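Local coordinates for uncharacterized protein (Bacteroides vulgatus, PDB 4FMR), which is of unknown function but probably binds DNA, joining an IHF-like DNA-binding domain to an immunoglobulin-like domain, at residues B[6-12]-B[23-28]; B[160-166]-B[215-221]; B[208-214]-B[233-239]. One frame throughout, in Å; residues are numbered along the deposited sequence.

In the fold
From the N terminus, contact 1 comes first: strand 4-12 turns back through a partly unmodelled loop and pairs with strand 23-27, a hairpin of the DNA-binding domain that is complete before the others begin. Contact 2 joins the loop after strand 153-159 to the end of strand 209-217, and contact 3 pairs that same strand with 231-240. Segments 208-214 and 233-239 straddle 215-221, so contacts 2 and 3 cross along the chain. They meet where Val215 N lies 2.9 Å from Thr233 O, a probable hydrogen bond. Contact 1 reaches contact 3 through packing of Gln26 on His235, where the two domains face each other.

Contact 1 (B[6-12]-B[23-28]); sequences LKAWLVD and KIFQLE
The Trp9 ring packs against the side chains of Gln26 and Glu28, CD1 3.5 Å from Gln26 OE1 and CZ2 3.3 Å from Glu28 OE2. The ring stands almost perpendicular to the Glu28 carboxylate, with 86° between the planes. These residues belong to an antiparallel beta hairpin of strands 4-12 and 23-27, whose axes run at 139° to each other. Trp9 and Gln26 form a hydrogen-bonded pair, each backbone N donating to the other's O, and Val11 with Ile24 repeats the pattern. Glu28 N continues the pairing to Lys7 O, and a water extends it by accepting from Lys7 N and donating to Glu28 O.

On the face of Trp9, Val11 and Gln26, the Gln26 chain reaches out extended, CG anti to the backbone N. Its CB meets Val11 CG2 at 3.7 Å, while OE1 touches both Trp9 CD1 and Val11 CG1. Gln26 NE2 bonds Gly134 O and Val11 packs on Tyr132, evidence that this face meets strand 132-138 of the Ig-like domain; Arg127, in the connecting segment, makes a cation-pi contact with Trp9. The other face carries Ala8, Leu10, Phe25 and Leu27. There Leu10 and Phe25 run alongside each other in the same direction, with Leu10 CD2 3.6 Å from Phe25 CE1. The Phe25 ring also meets Trp95 of the second subunit, so this apolar face forms part of the dimer contact.

At the loop end of the hairpin, next to the connection between the strands, Asp12 and Lys23 diverge at their CB atoms, yet the charged ends come together. A bend at chi2 (-76°) carries the lysine chain past Val11 O, 3.4 Å from Lys23 CD. Its NZ then sits 3.2 Å from Asp12 OD2 in a salt bridge whose hydrogen bonds to both carboxylate oxygens are weak.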
# COMPACT_ATOMS: atom_id res chain seq x y z
N LEU B 6 -10.46 15.51 -8.52
CA LEU B 6 -10.49 14.13 -9.01
C LEU B 6 -11.83 13.91 -9.73
O LEU B 6 -12.88 14.34 -9.23
CB LEU B 6 -10.27 13.07 -7.91
CG LEU B 6 -8.90 12.97 -7.24
CD1 LEU B 6 -8.93 11.98 -6.11
CD2 LEU B 6 -7.84 12.57 -8.23
N LYS B 7 -11.80 13.30 -10.93
CA LYS B 7 -13.01 12.99 -11.71
C LYS B 7 -13.36 11.52 -11.52
O LYS B 7 -12.47 10.67 -11.65
CB LYS B 7 -12.81 13.33 -13.20
CG LYS B 7 -12.65 14.82 -13.48
CD LYS B 7 -12.21 15.03 -14.91
CE LYS B 7 -12.05 16.48 -15.25
NZ LYS B 7 -11.79 16.66 -16.70
N ALA B 8 -14.62 11.21 -11.17
CA ALA B 8 -14.99 9.82 -10.91
C ALA B 8 -16.33 9.42 -11.54
O ALA B 8 -17.31 10.18 -11.51
CB ALA B 8 -15.06 9.57 -9.41
N TRP B 9 -16.36 8.20 -12.10
CA TRP B 9 -17.54 7.55 -12.69
C TRP B 9 -18.27 6.72 -11.65
O TRP B 9 -17.67 6.29 -10.66
CB TRP B 9 -17.15 6.61 -13.85
CG TRP B 9 -16.48 7.24 -15.02
CD1 TRP B 9 -15.21 7.03 -15.45
CD2 TRP B 9 -17.10 8.09 -16.00
NE1 TRP B 9 -14.98 7.72 -16.62
CE2 TRP B 9 -16.12 8.40 -16.97
CE3 TRP B 9 -18.39 8.63 -16.15
CZ2 TRP B 9 -16.38 9.23 -18.07
CZ3 TRP B 9 -18.65 9.46 -17.23
CH2 TRP B 9 -17.65 9.76 -18.17
N LEU B 10 -19.55 6.42 -11.93
CA LEU B 10 -20.36 5.55 -11.08
C LEU B 10 -20.50 4.22 -11.81
O LEU B 10 -21.22 4.13 -12.81
CB LEU B 10 -21.72 6.19 -10.74
CG LEU B 10 -21.69 7.45 -9.86
CD1 LEU B 10 -22.97 8.25 -10.00
CD2 LEU B 10 -21.45 7.11 -8.42
N VAL B 11 -19.73 3.21 -11.37
CA VAL B 11 -19.72 1.87 -11.96
C VAL B 11 -20.34 0.88 -10.97
O VAL B 11 -20.46 1.20 -9.78
CB VAL B 11 -18.30 1.41 -12.43
CG1 VAL B 11 -17.76 2.28 -13.56
CG2 VAL B 11 -17.30 1.33 -11.27
N ASP B 12 -20.74 -0.31 -11.45
CA ASP B 12 -21.33 -1.35 -10.61
C ASP B 12 -20.23 -2.05 -9.81
O ASP B 12 -19.12 -2.26 -10.31
CB ASP B 12 -22.14 -2.35 -11.46
CG ASP B 12 -23.42 -1.75 -12.00
OD1 ASP B 12 -24.33 -1.46 -11.19
OD2 ASP B 12 -23.53 -1.58 -13.24
N LYS B 23 -23.66 0.91 -6.18
CA LYS B 23 -22.69 1.63 -7.01
C LYS B 23 -21.45 2.10 -6.21
O LYS B 23 -21.53 2.38 -5.01
CB LYS B 23 -23.34 2.86 -7.69
CG LYS B 23 -24.36 2.54 -8.79
CD LYS B 23 -23.73 2.10 -10.11
CE LYS B 23 -24.76 1.96 -11.21
NZ LYS B 23 -24.15 1.51 -12.49
N ILE B 24 -20.29 2.17 -6.92
CA ILE B 24 -18.98 2.59 -6.41
C ILE B 24 -18.36 3.67 -7.32
O ILE B 24 -18.76 3.79 -8.48
CB ILE B 24 -18.00 1.38 -6.25
CG1 ILE B 24 -17.93 0.52 -7.55
CG2 ILE B 24 -18.35 0.54 -5.03
CD1 ILE B 24 -16.61 -0.30 -7.76
N PHE B 25 -17.35 4.41 -6.81
CA PHE B 25 -16.66 5.44 -7.59
C PHE B 25 -15.41 4.85 -8.26
O PHE B 25 -14.66 4.08 -7.65
CB PHE B 25 -16.29 6.65 -6.72
CG PHE B 25 -17.45 7.34 -6.05
CD1 PHE B 25 -18.27 8.22 -6.75
CD2 PHE B 25 -17.69 7.16 -4.69
CE1 PHE B 25 -19.33 8.88 -6.12
CE2 PHE B 25 -18.75 7.83 -4.05
CZ PHE B 25 -19.56 8.68 -4.77
N GLN B 26 -15.22 5.20 -9.54
CA GLN B 26 -14.09 4.76 -10.35
C GLN B 26 -13.37 5.96 -10.88
O GLN B 26 -13.96 6.72 -11.64
CB GLN B 26 -14.56 3.85 -11.51
CG GLN B 26 -13.43 3.41 -12.45
CD GLN B 26 -13.86 3.01 -13.84
OE1 GLN B 26 -14.52 3.76 -14.57
NE2 GLN B 26 -13.37 1.89 -14.29
N LEU B 27 -12.08 6.12 -10.50
CA LEU B 27 -11.26 7.25 -10.97
C LEU B 27 -11.10 7.21 -12.48
O LEU B 27 -10.86 6.15 -13.05
CB LEU B 27 -9.87 7.26 -10.29
CG LEU B 27 -8.85 8.38 -10.72
CD1 LEU B 27 -9.30 9.76 -10.28
CD2 LEU B 27 -7.44 8.08 -10.20
N GLU B 28 -11.26 8.37 -13.11
CA GLU B 28 -10.98 8.61 -14.51
C GLU B 28 -9.53 9.06 -14.52
O GLU B 28 -9.23 10.20 -14.14
CB GLU B 28 -11.97 9.63 -15.10
CG GLU B 28 -11.87 9.80 -16.60
CD GLU B 28 -12.70 10.93 -17.19
OE1 GLU B 28 -12.60 12.08 -16.69
OE2 GLU B 28 -13.40 10.68 -18.20
O HOH W 1 -9.36 12.57 -12.24

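Contact 2 (B[160-166]-B[215-221]); sequences NLTVAGT and VTTQYRG
Tyr219 leans on the 160-166 loop along most of its length. Its CB lies 3.3 Å from Thr162 O and also touches the Ala164 methyl. With CG anti to the backbone N (chi1 176°), the ring is carried across Thr162, whose CB stands over one face 3.8 Å from the ring centroid and 14° off the normal, a CH-pi contact. Farther out, CE2 meets Asn160 OD1 at 3.4 Å, near the ring plane. At the far end, CZ comes near Thr162 OG1 and OH near Asn160 OD1, both at van der Waals distance. That amide oxygen accepts from Gly222 N, while Asn160 ND2 bonds Lys130 O, so the amide is held at both ends.

Thr217 OG1 joins the loop through two hydrogen bonds. It donates to Thr162 O at 2.6 Å, in the carbonyl plane and on a lone pair, and accepts from Ala164 N at 2.9 Å. A third bond, from Tyr219 N, makes an ST turn; together the three fix the hydroxyl where the strand gives way to the loop. Gln218 N then donates to Ala164 O at 2.9 Å. Gln218 OE1 lies 3.3 Å from Gly165 CA and accepts from Asp167 N.

Within the Ig-like fold, the contact ties the loop leaving strand 153-159 to the end of strand 209-217. Leu161 and Val215 both pack on Leu198 of strand 197-201, placing the join between the two sheets.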
# COMPACT_ATOMS: atom_id res chain seq x y z
N ASN B 160 -19.74 -6.28 -20.62
CA ASN B 160 -19.61 -6.89 -21.95
C ASN B 160 -18.14 -7.01 -22.39
O ASN B 160 -17.79 -6.63 -23.51
CB ASN B 160 -20.44 -6.10 -22.97
CG ASN B 160 -21.90 -6.18 -22.65
OD1 ASN B 160 -22.50 -7.27 -22.63
ND2 ASN B 160 -22.50 -5.04 -22.36
N LEU B 161 -17.33 -7.60 -21.53
CA LEU B 161 -15.88 -7.77 -21.71
C LEU B 161 -15.51 -9.07 -22.45
O LEU B 161 -14.34 -9.22 -22.80
CB LEU B 161 -15.17 -7.73 -20.34
CG LEU B 161 -15.15 -6.40 -19.58
CD1 LEU B 161 -14.31 -6.50 -18.30
CD2 LEU B 161 -14.57 -5.28 -20.44
N THR B 162 -16.49 -10.00 -22.71
CA THR B 162 -16.27 -11.29 -23.38
C THR B 162 -15.44 -11.11 -24.64
O THR B 162 -15.80 -10.31 -25.50
CB THR B 162 -17.60 -12.01 -23.71
OG1 THR B 162 -18.38 -12.14 -22.53
CG2 THR B 162 -17.39 -13.41 -24.30
N VAL B 163 -14.32 -11.84 -24.74
CA VAL B 163 -13.45 -11.79 -25.93
C VAL B 163 -14.04 -12.77 -26.97
O VAL B 163 -14.11 -13.97 -26.73
CB VAL B 163 -11.96 -12.07 -25.57
CG1 VAL B 163 -11.10 -12.19 -26.82
CG2 VAL B 163 -11.40 -10.99 -24.64
N ALA B 164 -14.56 -12.24 -28.08
CA ALA B 164 -15.20 -13.06 -29.13
C ALA B 164 -15.01 -12.43 -30.50
O ALA B 164 -14.77 -11.22 -30.59
CB ALA B 164 -16.69 -13.24 -28.84
N GLY B 165 -15.12 -13.25 -31.55
CA GLY B 165 -14.95 -12.79 -32.92
C GLY B 165 -13.80 -13.41 -33.68
O GLY B 165 -12.79 -13.81 -33.10
N THR B 166 -13.95 -13.44 -35.01
CA THR B 166 -13.01 -13.99 -35.99
C THR B 166 -11.79 -13.08 -36.25
O THR B 166 -10.71 -13.58 -36.57
CB THR B 166 -13.74 -14.21 -37.32
OG1 THR B 166 -14.35 -12.98 -37.74
CG2 THR B 166 -14.79 -15.32 -37.23
N VAL B 215 -8.93 -4.42 -23.97
CA VAL B 215 -9.83 -5.53 -24.30
C VAL B 215 -10.45 -5.18 -25.65
O VAL B 215 -11.17 -4.20 -25.73
CB VAL B 215 -10.91 -5.82 -23.21
CG1 VAL B 215 -11.95 -6.83 -23.72
CG2 VAL B 215 -10.29 -6.30 -21.90
N THR B 216 -10.12 -5.95 -26.70
CA THR B 216 -10.67 -5.76 -28.06
C THR B 216 -11.58 -6.96 -28.37
O THR B 216 -11.17 -8.11 -28.20
CB THR B 216 -9.55 -5.58 -29.08
OG1 THR B 216 -8.73 -4.49 -28.68
CG2 THR B 216 -10.08 -5.33 -30.49
N THR B 217 -12.83 -6.68 -28.78
CA THR B 217 -13.77 -7.78 -29.00
C THR B 217 -14.86 -7.38 -29.99
O THR B 217 -15.13 -6.19 -30.18
CB THR B 217 -14.38 -8.23 -27.64
OG1 THR B 217 -15.14 -9.43 -27.81
CG2 THR B 217 -15.20 -7.14 -26.94
N GLN B 218 -15.49 -8.40 -30.62
CA GLN B 218 -16.62 -8.23 -31.53
C GLN B 218 -17.93 -8.69 -30.84
O GLN B 218 -18.98 -8.81 -31.47
CB GLN B 218 -16.38 -8.99 -32.85
CG GLN B 218 -15.35 -8.31 -33.72
CD GLN B 218 -14.89 -9.16 -34.86
OE1 GLN B 218 -14.13 -10.12 -34.69
NE2 GLN B 218 -15.26 -8.76 -36.07
N TYR B 219 -17.84 -8.95 -29.52
CA TYR B 219 -18.97 -9.34 -28.68
C TYR B 219 -19.86 -8.13 -28.45
O TYR B 219 -19.39 -7.11 -27.93
CB TYR B 219 -18.48 -9.94 -27.33
CG TYR B 219 -19.60 -10.29 -26.38
CD1 TYR B 219 -20.36 -11.45 -26.55
CD2 TYR B 219 -19.91 -9.46 -25.30
CE1 TYR B 219 -21.41 -11.76 -25.68
CE2 TYR B 219 -20.95 -9.76 -24.43
CZ TYR B 219 -21.69 -10.92 -24.61
OH TYR B 219 -22.72 -11.20 -23.74
N ARG B 220 -21.14 -8.25 -28.82
CA ARG B 220 -22.17 -7.21 -28.70
C ARG B 220 -22.87 -7.25 -27.34
O ARG B 220 -23.13 -8.35 -26.82
CB ARG B 220 -23.22 -7.41 -29.82
CG ARG B 220 -24.19 -6.24 -30.00
CD ARG B 220 -25.35 -6.59 -30.93
NE ARG B 220 -24.91 -7.04 -32.25
CZ ARG B 220 -24.64 -6.23 -33.27
NH1 ARG B 220 -24.74 -4.91 -33.13
NH2 ARG B 220 -24.26 -6.73 -34.44
N GLY B 221 -23.21 -6.07 -26.82
CA GLY B 221 -23.94 -5.89 -25.56
C GLY B 221 -25.16 -6.79 -25.43
O GLY B 221 -26.07 -6.73 -26.26

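Contact 3 (B[208-214]-B[233-239]); sequences DGEYMLT and TSHTIYI
Glu210 and Thr236 are joined by a side-chain hydrogen bond, Thr236 OG1 donating to Glu210 OE2 at 2.8 Å. The carboxylate uses its anti lone pair, turned away from its other oxygen. A bend at chi2 (79°) brings the acid back across the neighbouring strand, where OE1 comes 3.4 Å from Tyr238 CB. Glu210 OE2 also forms a salt bridge with Arg81 of the second subunit, a pairing consistent with a charged carboxylate. Farther along, Thr214 OG1 and Ser234 OG are hydrogen-bonded at 2.6 Å. At the other end a water bridges Asp208 OD2 and Tyr238 OH, while Asp208 OD1 makes a salt bridge with Arg113 of the second subunit. The histidine is fixed within its own strand: His235 ND1 donates to Thr236 O at 2.7 Å, with the acceptor close to the imidazole plane, and the ring stacks with Phe146.

The backbone bonds come in three reciprocal pairs, Gly209 with Ile239, Tyr211 with Ile237 and Leu213 with His235. They identify strands 209-217 and 231-240 as antiparallel neighbours in one sheet of the Ig-like domain, with the short axes at 147°. Gly209 adopts backbone angles (phi 139°) at which a CB would press on the preceding carbonyl oxygen, and the Tyr238 ring passes close to it, CE1 lying 3.5 Å from Gly209 CA.

Apolar contacts fill the face of Tyr211, Leu213, Ile237 and Ile239. Ile239 CD1 sits over the Tyr211 ring, 4.1 Å from its centroid, in a CH-pi contact. Ile237 CG2 reaches both Tyr211 CB and Leu213 CB. This face turns toward the opposing sheet, where Leu213 packs on Leu156 and Ile237 on Phe154 of strand 153-159. On the other face, the selenium of Met212, a selenomethionine, lies 3.5 Å from His235 C, and its CE ends against Thr236 CB.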
# COMPACT_ATOMS: atom_id res chain seq x y z
N ASP B 208 8.73 -4.42 -15.20
CA ASP B 208 8.02 -3.58 -14.23
C ASP B 208 7.62 -2.24 -14.84
O ASP B 208 8.37 -1.64 -15.63
CB ASP B 208 8.86 -3.29 -12.95
CG ASP B 208 9.42 -4.51 -12.25
OD1 ASP B 208 10.35 -5.13 -12.79
OD2 ASP B 208 9.01 -4.77 -11.11
N GLY B 209 6.45 -1.76 -14.46
CA GLY B 209 5.99 -0.47 -14.92
C GLY B 209 4.54 -0.43 -15.28
O GLY B 209 3.83 -1.44 -15.22
N GLU B 210 4.10 0.77 -15.63
CA GLU B 210 2.76 1.05 -16.06
C GLU B 210 2.57 0.59 -17.53
O GLU B 210 3.50 0.64 -18.35
CB GLU B 210 2.45 2.54 -15.89
CG GLU B 210 0.96 2.79 -15.65
CD GLU B 210 0.39 2.56 -14.26
OE1 GLU B 210 1.18 2.44 -13.29
OE2 GLU B 210 -0.85 2.55 -14.12
N TYR B 211 1.37 0.07 -17.80
CA TYR B 211 0.91 -0.39 -19.11
C TYR B 211 -0.52 0.05 -19.32
O TYR B 211 -1.26 0.24 -18.34
CB TYR B 211 0.97 -1.93 -19.25
CG TYR B 211 2.36 -2.54 -19.29
CD1 TYR B 211 3.12 -2.65 -18.13
CD2 TYR B 211 2.87 -3.08 -20.46
CE1 TYR B 211 4.41 -3.19 -18.15
CE2 TYR B 211 4.15 -3.65 -20.49
CZ TYR B 211 4.91 -3.70 -19.34
OH TYR B 211 6.15 -4.27 -19.36
N MSE B 212 -0.92 0.19 -20.59
CA MSE B 212 -2.30 0.41 -20.95
C MSE B 212 -2.85 -0.97 -21.34
O MSE B 212 -2.31 -1.59 -22.27
CB MSE B 212 -2.48 1.47 -22.05
CG MSE B 212 -3.96 1.80 -22.34
SE MSE B 212 -4.90 2.51 -20.75
CE MSE B 212 -3.80 4.03 -20.28
N LEU B 213 -3.80 -1.50 -20.55
CA LEU B 213 -4.45 -2.77 -20.81
C LEU B 213 -5.69 -2.51 -21.69
O LEU B 213 -6.53 -1.68 -21.35
CB LEU B 213 -4.82 -3.53 -19.50
CG LEU B 213 -5.38 -4.96 -19.69
CD1 LEU B 213 -4.99 -5.87 -18.53
CD2 LEU B 213 -6.90 -4.96 -19.85
N THR B 214 -5.81 -3.24 -22.80
CA THR B 214 -6.93 -3.08 -23.72
C THR B 214 -7.58 -4.42 -24.00
O THR B 214 -6.90 -5.42 -24.20
CB THR B 214 -6.44 -2.39 -25.01
OG1 THR B 214 -5.86 -1.13 -24.65
CG2 THR B 214 -7.56 -2.18 -26.06
N THR B 233 -11.85 -1.24 -25.19
CA THR B 233 -11.98 -0.53 -23.93
C THR B 233 -10.66 -0.79 -23.19
O THR B 233 -10.04 -1.86 -23.33
CB THR B 233 -13.27 -0.89 -23.17
OG1 THR B 233 -13.42 0.09 -22.15
CG2 THR B 233 -13.26 -2.31 -22.56
N SER B 234 -10.22 0.21 -22.45
CA SER B 234 -8.93 0.19 -21.79
C SER B 234 -8.98 0.59 -20.34
O SER B 234 -9.96 1.18 -19.87
CB SER B 234 -7.98 1.16 -22.51
OG SER B 234 -7.60 0.66 -23.78
N HIS B 235 -7.89 0.28 -19.63
CA HIS B 235 -7.64 0.66 -18.26
C HIS B 235 -6.14 0.61 -18.04
O HIS B 235 -5.49 -0.30 -18.53
CB HIS B 235 -8.39 -0.22 -17.23
CG HIS B 235 -8.49 0.45 -15.89
ND1 HIS B 235 -7.40 0.56 -15.05
CD2 HIS B 235 -9.54 1.10 -15.33
CE1 HIS B 235 -7.81 1.26 -14.01
NE2 HIS B 235 -9.10 1.58 -14.12
N THR B 236 -5.60 1.56 -17.27
CA THR B 236 -4.18 1.58 -16.95
C THR B 236 -3.89 0.45 -15.93
O THR B 236 -4.78 0.05 -15.17
CB THR B 236 -3.76 2.96 -16.46
OG1 THR B 236 -2.33 3.03 -16.50
CG2 THR B 236 -4.29 3.28 -15.05
N ILE B 237 -2.66 -0.07 -15.93
CA ILE B 237 -2.30 -1.17 -15.03
C ILE B 237 -0.82 -1.05 -14.68
O ILE B 237 0.02 -0.80 -15.54
CB ILE B 237 -2.64 -2.59 -15.67
CG1 ILE B 237 -2.44 -3.77 -14.67
CG2 ILE B 237 -1.86 -2.84 -16.96
CD1 ILE B 237 -3.07 -5.19 -15.12
N TYR B 238 -0.51 -1.29 -13.41
CA TYR B 238 0.89 -1.35 -13.03
C TYR B 238 1.29 -2.82 -12.93
O TYR B 238 0.65 -3.59 -12.21
CB TYR B 238 1.18 -0.60 -11.73
CG TYR B 238 2.62 -0.77 -11.30
CD1 TYR B 238 3.65 -0.03 -11.88
CD2 TYR B 238 2.97 -1.71 -10.31
CE1 TYR B 238 4.98 -0.24 -11.53
CE2 TYR B 238 4.30 -1.93 -9.97
CZ TYR B 238 5.30 -1.19 -10.56
OH TYR B 238 6.61 -1.37 -10.18
N ILE B 239 2.34 -3.19 -13.61
CA ILE B 239 2.79 -4.58 -13.53
C ILE B 239 4.10 -4.64 -12.76
O ILE B 239 5.04 -3.90 -13.06
CB ILE B 239 2.89 -5.22 -14.95
CG1 ILE B 239 1.46 -5.31 -15.58
CG2 ILE B 239 3.58 -6.62 -14.87
CD1 ILE B 239 1.35 -5.63 -16.98
O HOH W 2 7.55 -3.79 -9.03